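Local coordinates for protein DTDP-4-dehydrorhamnose reductase, rfbD ortholog (Clostridium acetobutylicum, PDB 1VL0) that probably reduces dTDP-6-deoxy-L-lyxo-4-hexulose to dTDP-L-rhamnose in dTDP-L-rhamnose biosynthesis and is captured here with bound NADH, at residues Ala72-Asp77 and Ser135-Thr140; Tyr156-Ala161 and Val198-Val203. All blocks are in the same frame, centred on the assembly; numbering follows the deposited sequence.

The N-terminal part of the chain builds the first parallel strands of the Rossmann-type sheet, and the loop after strand 66-69 enters contact 1. This contact closes when the chain, having passed through helix 83-104 and strand 107-113, reaches the start of helix 136-151. That helix leads into strand 155-164, where contact 2 opens; it closes at helix 197-210, after strand 191-196. The two loops therefore follow in series, neither nested nor crossed, and their centres lie about 18 Å apart. Contact 1 ties a post-strand loop to helix 136-151, whereas contact 2 packs helix 197-210 on the sheet. Both meet the nicotinamide end of the same dinucleotide, and contact 1 reaches on to its phosphate and adenosine ribose.

Contact 1: Ala72-Asp77 and Ser135-Thr140; sequences AHTAVD and SAYGKT. With NAI (1,4-dihydronicotinamide adenine dinucleotide), chain D.
His73, Thr74 and Val76 line the ring of Tyr137, at the start of helix 136-151. With Lys141, which also bonds the cofactor, Tyr137 has the Tyr-x-x-x-Lys spacing of short-chain dehydrogenases/reductases, and 72-77 is the loop after a Rossmann strand in this fold. Ala72 lies beside the dinucleotide: its N donates to O4B of the adenosine ribose of NAI at 3.3 Å, and its methyl rests on the nicotinamide ribose. At His73 the backbone does the touching, O lying 3.3 Å from Tyr137 CD1, at the ring edge and near its plane; the imidazole is turned elsewhere, its NE2 bonded to Gln82. Thr74 serves protein and cofactor together. Its CA approaches the ring obliquely, CG2 packs against the nicotinamide ribose, and OG1, set between the backbone N and carbonyl carbon (chi1 50°), makes a weak bond to phosphate oxygen O1A. Val76 then places CG2 over one face of the ring, a CH-pi contact 4.2 Å from the centroid and 27° off the normal. Held at edge and face, with Tyr115 adding an edge-to-face contact, the ring carries its hydroxyl to the nicotinamide ribose, where Tyr137 OH and NAI O2D share a hydrogen bond of 2.8 Å. Ser135 caps the helix, its OG accepting from Gly138 N. Solvent also joins the two segments: one water donates to Val76 O at 2.6 Å and accepts from Tyr137 N at 3.0 Å.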
loop_
_atom_site.group_PDB
_atom_site.type_symbol
_atom_site.label_atom_id
_atom_site.label_comp_id
_atom_site.label_asym_id
_atom_site.label_seq_id
_atom_site.Cartn_x
_atom_site.Cartn_y
_atom_site.Cartn_z
ATOM N N ALA A 72 2.606 -16.545 16.298
ATOM C CA ALA A 72 1.816 -16.893 15.140
ATOM C C ALA A 72 1.025 -18.150 15.423
ATOM O O ALA A 72 1.336 -18.832 16.350
ATOM C CB ALA A 72 2.721 -17.114 13.940
ATOM N N HIS A 73 0.006 -18.403 14.590
ATOM C CA HIS A 73 -0.752 -19.647 14.497
ATOM C C HIS A 73 -0.135 -20.357 13.296
ATOM O O HIS A 73 -0.454 -20.057 12.137
ATOM C CB HIS A 73 -2.240 -19.341 14.249
ATOM C CG HIS A 73 -3.148 -20.542 14.307
ATOM N ND1 HIS A 73 -2.697 -21.838 14.189
ATOM C CD2 HIS A 73 -4.495 -20.625 14.442
ATOM C CE1 HIS A 73 -3.722 -22.667 14.283
ATOM N NE2 HIS A 73 -4.822 -21.955 14.437
ATOM N N THR A 74 0.805 -21.254 13.593
ATOM C CA THR A 74 1.627 -21.918 12.588
ATOM C C THR A 74 1.165 -23.307 12.223
ATOM O O THR A 74 1.699 -23.869 11.283
ATOM C CB THR A 74 3.110 -21.978 13.025
ATOM O OG1 THR A 74 3.255 -22.485 14.366
ATOM C CG2 THR A 74 3.679 -20.592 13.103
ATOM N N ALA A 75 0.208 -23.869 12.962
ATOM C CA ALA A 75 -0.432 -25.117 12.540
ATOM C C ALA A 75 -1.172 -24.877 11.211
ATOM O O ALA A 75 -2.326 -24.423 11.177
ATOM C CB ALA A 75 -1.386 -25.651 13.626
ATOM N N VAL A 76 -0.499 -25.203 10.112
ATOM C CA VAL A 76 -0.966 -24.832 8.771
ATOM C C VAL A 76 -2.298 -25.476 8.417
ATOM O O VAL A 76 -3.200 -24.801 7.910
ATOM C CB VAL A 76 0.104 -25.146 7.687
ATOM C CG1 VAL A 76 -0.464 -25.060 6.289
ATOM C CG2 VAL A 76 1.285 -24.220 7.840
ATOM N N ASP A 77 -2.435 -26.768 8.672
ATOM C CA ASP A 77 -3.678 -27.471 8.342
ATOM C C ASP A 77 -4.800 -27.002 9.240
ATOM O O ASP A 77 -5.914 -26.833 8.773
ATOM C CB ASP A 77 -3.497 -29.001 8.453
ATOM C CG ASP A 77 -2.504 -29.553 7.427
ATOM O OD1 ASP A 77 -2.643 -29.231 6.216
ATOM O OD2 ASP A 77 -1.558 -30.307 7.730
ATOM N N SER A 135 -3.399 -20.711 0.821
ATOM C CA SER A 135 -3.786 -21.328 2.075
ATOM C C SER A 135 -4.323 -20.276 3.041
ATOM O O SER A 135 -4.003 -19.091 2.892
ATOM C CB SER A 135 -2.569 -22.032 2.669
ATOM O OG SER A 135 -1.544 -21.133 3.054
ATOM N N ALA A 136 -5.106 -20.701 4.032
ATOM C CA ALA A 136 -5.496 -19.790 5.162
ATOM C C ALA A 136 -4.298 -19.241 5.925
ATOM O O ALA A 136 -4.239 -18.077 6.310
ATOM C CB ALA A 136 -6.417 -20.497 6.119
ATOM N N TYR A 137 -3.345 -20.109 6.204
ATOM C CA TYR A 137 -2.139 -19.672 6.856
ATOM C C TYR A 137 -1.482 -18.565 6.041
ATOM O O TYR A 137 -1.169 -17.504 6.555
ATOM C CB TYR A 137 -1.187 -20.847 7.029
ATOM C CG TYR A 137 0.148 -20.453 7.613
ATOM C CD1 TYR A 137 0.234 -19.922 8.899
ATOM C CD2 TYR A 137 1.311 -20.586 6.882
ATOM C CE1 TYR A 137 1.449 -19.554 9.418
ATOM C CE2 TYR A 137 2.556 -20.216 7.397
ATOM C CZ TYR A 137 2.630 -19.701 8.634
ATOM O OH TYR A 137 3.871 -19.349 9.128
ATOM N N GLY A 138 -1.273 -18.803 4.746
ATOM C CA GLY A 138 -0.613 -17.797 3.928
ATOM C C GLY A 138 -1.393 -16.488 3.805
ATOM O O GLY A 138 -0.840 -15.386 3.825
ATOM N N LYS A 139 -2.696 -16.615 3.650
ATOM C CA LYS A 139 -3.562 -15.461 3.441
ATOM C C LYS A 139 -3.580 -14.578 4.682
ATOM O O LYS A 139 -3.475 -13.373 4.587
ATOM C CB LYS A 139 -4.979 -15.937 3.087
ATOM C CG LYS A 139 -6.064 -14.845 3.155
ATOM C CD LYS A 139 -5.802 -13.634 2.203
ATOM C CE LYS A 139 -6.995 -12.650 2.228
ATOM N NZ LYS A 139 -6.880 -11.550 1.191
ATOM N N THR A 140 -3.711 -15.204 5.839
ATOM C CA THR A 140 -3.727 -14.466 7.132
ATOM C C THR A 140 -2.389 -13.844 7.494
ATOM O O THR A 140 -2.349 -12.755 8.026
ATOM C CB THR A 140 -4.192 -15.376 8.290
ATOM O OG1 THR A 140 -3.296 -16.505 8.467
ATOM C CG2 THR A 140 -5.601 -15.937 8.007
HETATM P PA NAI D . 6.544 -21.160 17.412
HETATM O O1A NAI D . 5.280 -21.880 17.034
HETATM O O2A NAI D . 7.673 -22.074 17.820
HETATM O O5B NAI D . 6.135 -20.063 18.510
HETATM C C5B NAI D . 5.064 -19.194 18.201
HETATM C C4B NAI D . 4.520 -18.532 19.461
HETATM O O4B NAI D . 3.237 -17.971 19.190
HETATM C C3B NAI D . 4.276 -19.465 20.645
HETATM O O3B NAI D . 5.167 -19.167 21.703
HETATM C C2B NAI D . 2.812 -19.167 21.005
HETATM O O2B NAI D . 2.468 -19.363 22.370
HETATM C C1B NAI D . 2.712 -17.731 20.481
HETATM N N9A NAI D . 1.392 -17.072 20.482
HETATM C C8A NAI D . 0.234 -17.625 20.011
HETATM N N7A NAI D . -0.766 -16.741 20.205
HETATM C C5A NAI D . -0.290 -15.631 20.813
HETATM C C6A NAI D . -0.912 -14.451 21.227
HETATM N N6A NAI D . -2.215 -14.271 21.068
HETATM N N1A NAI D . -0.159 -13.467 21.825
HETATM C C2A NAI D . 1.217 -13.653 22.001
HETATM N N3A NAI D . 1.827 -14.822 21.623
HETATM C C4A NAI D . 1.088 -15.814 21.011
HETATM O O3 NAI D . 6.948 -20.198 16.194
HETATM P PN NAI D . 8.312 -20.237 15.323
HETATM O O1N NAI D . 9.374 -19.450 15.978
HETATM O O2N NAI D . 8.471 -21.603 14.775
HETATM O O5D NAI D . 7.857 -19.211 14.158
HETATM C C5D NAI D . 8.301 -17.862 14.226
HETATM C C4D NAI D . 7.773 -17.102 13.038
HETATM O O4D NAI D . 8.210 -17.694 11.796
HETATM C C3D NAI D . 6.246 -17.050 13.007
HETATM O O3D NAI D . 5.939 -15.700 12.807
HETATM C C2D NAI D . 5.831 -17.920 11.821
HETATM O O2D NAI D . 4.651 -17.552 11.114
HETATM C C1D NAI D . 7.074 -17.787 10.934
HETATM N N1N NAI D . 7.291 -18.928 10.047
HETATM C C2N NAI D . 7.715 -20.121 10.590
HETATM C C3N NAI D . 7.941 -21.189 9.724
HETATM C C7N NAI D . 8.058 -22.583 10.265
HETATM O O7N NAI D . 8.585 -23.563 9.411
HETATM N N7N NAI D . 7.672 -22.862 11.516
HETATM C C4N NAI D . 7.744 -21.030 8.345
HETATM C C5N NAI D . 7.314 -19.815 7.812
HETATM C C6N NAI D . 7.093 -18.773 8.707
HETATM O O HOH W 1 -3.542 -23.142 5.967
#

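Contact 2: Tyr156-Ala161 and Val198-Val203. With NAI (1,4-dihydronicotinamide adenine dinucleotide), chain D.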
loop_
_atom_site.group_PDB
_atom_site.type_symbol
_atom_site.label_atom_id
_atom_site.label_comp_id
_atom_site.label_asym_id
_atom_site.label_seq_id
_atom_site.Cartn_x
_atom_site.Cartn_y
_atom_site.Cartn_z
ATOM N N TYR A 156 9.969 -3.726 9.527
ATOM C CA TYR A 156 10.797 -4.764 8.901
ATOM C C TYR A 156 9.898 -5.994 8.787
ATOM O O TYR A 156 9.323 -6.442 9.738
ATOM C CB TYR A 156 12.009 -5.132 9.733
ATOM C CG TYR A 156 12.863 -4.004 10.283
ATOM C CD1 TYR A 156 12.531 -3.377 11.470
ATOM C CD2 TYR A 156 14.031 -3.621 9.651
ATOM C CE1 TYR A 156 13.347 -2.397 12.012
ATOM C CE2 TYR A 156 14.831 -2.630 10.174
ATOM C CZ TYR A 156 14.495 -2.049 11.370
ATOM O OH TYR A 156 15.294 -1.032 11.880
ATOM N N ILE A 157 9.726 -6.494 7.585
ATOM C CA ILE A 157 9.017 -7.774 7.393
ATOM C C ILE A 157 10.078 -8.748 6.966
ATOM O O ILE A 157 10.785 -8.490 5.995
ATOM C CB ILE A 157 7.891 -7.632 6.361
ATOM C CG1 ILE A 157 6.729 -6.799 6.973
ATOM C CG2 ILE A 157 7.343 -8.992 5.888
ATOM C CD1 ILE A 157 5.860 -6.224 5.952
ATOM N N VAL A 158 10.212 -9.839 7.717
ATOM C CA VAL A 158 11.225 -10.858 7.444
ATOM C C VAL A 158 10.541 -12.213 7.202
ATOM O O VAL A 158 9.961 -12.798 8.141
ATOM C CB VAL A 158 12.246 -10.968 8.578
ATOM C CG1 VAL A 158 13.361 -11.986 8.212
ATOM C CG2 VAL A 158 12.880 -9.559 8.906
ATOM N N ARG A 159 10.488 -12.626 5.933
ATOM C CA ARG A 159 9.855 -13.876 5.536
ATOM C C ARG A 159 10.823 -15.013 5.698
ATOM O O ARG A 159 11.940 -14.965 5.203
ATOM C CB ARG A 159 9.363 -13.837 4.078
ATOM C CG ARG A 159 8.426 -12.709 3.770
ATOM C CD ARG A 159 7.750 -12.903 2.429
ATOM N NE ARG A 159 6.824 -11.810 2.112
ATOM C CZ ARG A 159 6.770 -11.118 0.989
ATOM N NH1 ARG A 159 7.598 -11.352 -0.017
ATOM N NH2 ARG A 159 5.852 -10.162 0.889
ATOM N N THR A 160 10.386 -16.071 6.358
ATOM C CA THR A 160 11.225 -17.233 6.497
ATOM C C THR A 160 10.470 -18.530 6.138
ATOM O O THR A 160 9.319 -18.476 5.702
ATOM C CB THR A 160 11.873 -17.285 7.871
ATOM O OG1 THR A 160 12.891 -18.312 7.861
ATOM C CG2 THR A 160 10.908 -17.692 8.955
ATOM N N ALA A 161 11.141 -19.679 6.271
ATOM C CA ALA A 161 10.555 -20.954 5.846
ATOM C C ALA A 161 11.310 -22.115 6.463
ATOM O O ALA A 161 12.491 -21.974 6.814
ATOM C CB ALA A 161 10.620 -21.082 4.310
ATOM N N VAL A 198 19.100 -19.666 14.260
ATOM C CA VAL A 198 20.335 -18.952 14.571
ATOM C C VAL A 198 20.580 -17.934 13.483
ATOM O O VAL A 198 20.947 -16.813 13.765
ATOM C CB VAL A 198 21.549 -19.922 14.638
ATOM C CG1 VAL A 198 22.898 -19.150 14.698
ATOM C CG2 VAL A 198 21.378 -20.866 15.835
ATOM N N ASP A 199 20.443 -18.367 12.224
ATOM C CA ASP A 199 20.669 -17.473 11.075
ATOM C C ASP A 199 19.567 -16.406 10.943
ATOM O O ASP A 199 19.846 -15.289 10.552
ATOM C CB ASP A 199 20.696 -18.303 9.788
ATOM C CG ASP A 199 21.866 -19.245 9.763
ATOM O OD1 ASP A 199 21.711 -20.331 10.372
ATOM O OD2 ASP A 199 22.980 -18.933 9.230
ATOM N N LEU A 200 18.315 -16.804 11.213
ATOM C CA LEU A 200 17.191 -15.909 11.137
ATOM C C LEU A 200 17.338 -14.807 12.170
ATOM O O LEU A 200 17.160 -13.643 11.875
ATOM C CB LEU A 200 15.866 -16.671 11.329
ATOM C CG LEU A 200 14.589 -15.781 11.319
ATOM C CD1 LEU A 200 14.443 -14.906 10.061
ATOM C CD2 LEU A 200 13.394 -16.713 11.513
ATOM N N ALA A 201 17.703 -15.191 13.376
ATOM C CA ALA A 201 17.858 -14.227 14.460
ATOM C C ALA A 201 18.997 -13.227 14.240
ATOM O O ALA A 201 18.896 -12.070 14.600
ATOM C CB ALA A 201 18.064 -14.980 15.751
ATOM N N ARG A 202 20.100 -13.691 13.674
ATOM C CA ARG A 202 21.199 -12.830 13.310
ATOM C C ARG A 202 20.741 -11.810 12.302
ATOM O O ARG A 202 21.121 -10.655 12.349
ATOM C CB ARG A 202 22.364 -13.640 12.712
ATOM C CG ARG A 202 23.219 -14.358 13.705
ATOM C CD ARG A 202 24.251 -15.242 13.049
ATOM N NE ARG A 202 25.002 -16.098 13.995
ATOM C CZ ARG A 202 25.836 -17.086 13.610
ATOM N NH1 ARG A 202 26.040 -17.360 12.311
ATOM N NH2 ARG A 202 26.469 -17.800 14.516
ATOM N N VAL A 203 19.963 -12.242 11.315
ATOM C CA VAL A 203 19.480 -11.314 10.311
ATOM C C VAL A 203 18.518 -10.271 10.919
ATOM O O VAL A 203 18.665 -9.063 10.688
ATOM C CB VAL A 203 18.806 -12.063 9.155
ATOM C CG1 VAL A 203 17.944 -11.113 8.333
ATOM C CG2 VAL A 203 19.916 -12.696 8.272
HETATM P PA NAI D . 6.544 -21.160 17.412
HETATM O O1A NAI D . 5.280 -21.880 17.034
HETATM O O2A NAI D . 7.673 -22.074 17.820
HETATM O O5B NAI D . 6.135 -20.063 18.510
HETATM C C5B NAI D . 5.064 -19.194 18.201
HETATM C C4B NAI D . 4.520 -18.532 19.461
HETATM O O4B NAI D . 3.237 -17.971 19.190
HETATM C C3B NAI D . 4.276 -19.465 20.645
HETATM O O3B NAI D . 5.167 -19.167 21.703
HETATM C C2B NAI D . 2.812 -19.167 21.005
HETATM O O2B NAI D . 2.468 -19.363 22.370
HETATM C C1B NAI D . 2.712 -17.731 20.481
HETATM N N9A NAI D . 1.392 -17.072 20.482
HETATM C C8A NAI D . 0.234 -17.625 20.011
HETATM N N7A NAI D . -0.766 -16.741 20.205
HETATM C C5A NAI D . -0.290 -15.631 20.813
HETATM C C6A NAI D . -0.912 -14.451 21.227
HETATM N N6A NAI D . -2.215 -14.271 21.068
HETATM N N1A NAI D . -0.159 -13.467 21.825
HETATM C C2A NAI D . 1.217 -13.653 22.001
HETATM N N3A NAI D . 1.827 -14.822 21.623
HETATM C C4A NAI D . 1.088 -15.814 21.011
HETATM O O3 NAI D . 6.948 -20.198 16.194
HETATM P PN NAI D . 8.312 -20.237 15.323
HETATM O O1N NAI D . 9.374 -19.450 15.978
HETATM O O2N NAI D . 8.471 -21.603 14.775
HETATM O O5D NAI D . 7.857 -19.211 14.158
HETATM C C5D NAI D . 8.301 -17.862 14.226
HETATM C C4D NAI D . 7.773 -17.102 13.038
HETATM O O4D NAI D . 8.210 -17.694 11.796
HETATM C C3D NAI D . 6.246 -17.050 13.007
HETATM O O3D NAI D . 5.939 -15.700 12.807
HETATM C C2D NAI D . 5.831 -17.920 11.821
HETATM O O2D NAI D . 4.651 -17.552 11.114
HETATM C C1D NAI D . 7.074 -17.787 10.934
HETATM N N1N NAI D . 7.291 -18.928 10.047
HETATM C C2N NAI D . 7.715 -20.121 10.590
HETATM C C3N NAI D . 7.941 -21.189 9.724
HETATM C C7N NAI D . 8.058 -22.583 10.265
HETATM O O7N NAI D . 8.585 -23.563 9.411
HETATM N N7N NAI D . 7.672 -22.862 11.516
HETATM C C4N NAI D . 7.744 -21.030 8.345
HETATM C C5N NAI D . 7.314 -19.815 7.812
HETATM C C6N NAI D . 7.093 -18.773 8.707
#
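The backbones of segments 156-161 and 198-203, on strand 155-164 and helix 197-210, come nearest at Thr160 and Leu200, whose CA atoms are 7.7 Å apart, a separation bridged by side chains. Leu200 supplies the helix side of this buried contact. A first torsion near 180° (chi1 178°) swings CG away from the backbone N; the side chain extends to the strand, and each methyl has its own nearest partner. CD1 meets Val158 CG1 at 3.6 Å, the two side chains lying alongside each other and running opposite ways, while CD2 lies against Thr160 CG2 at 3.7 Å. Leu200 thus spans two strand residues that face the same way, bridging from Val158 to Thr160. This is helix-on-sheet packing in the Rossmann-type fold: helix 197-210 links strands 191-196 and 214-217, both parallel neighbours of strand 155-164, and sits on the sheet face where Leu200 also touches Leu24 of helix 23-32. Ile157 points to the other face and packs on helix 136-151. Arg159, too, turns from helix 197-210, and its guanidinium forms a salt bridge with Glu145 of helix 136-151. The hydroxyl of Thr160 is satisfied within the core, OG1 donating to Cys218 O, which helps fix the rotation that leaves CG2 for Leu200. That methyl also lies 3.9 Å from O4D of the nicotinamide ribose. Past it the strand end borders the dihydronicotinamide ring of NAI: Thr160 O approaches C5N at 3.2 Å, and Ala161 CA comes within 3.8 Å of C4N, the carbon that carries the transferable hydride.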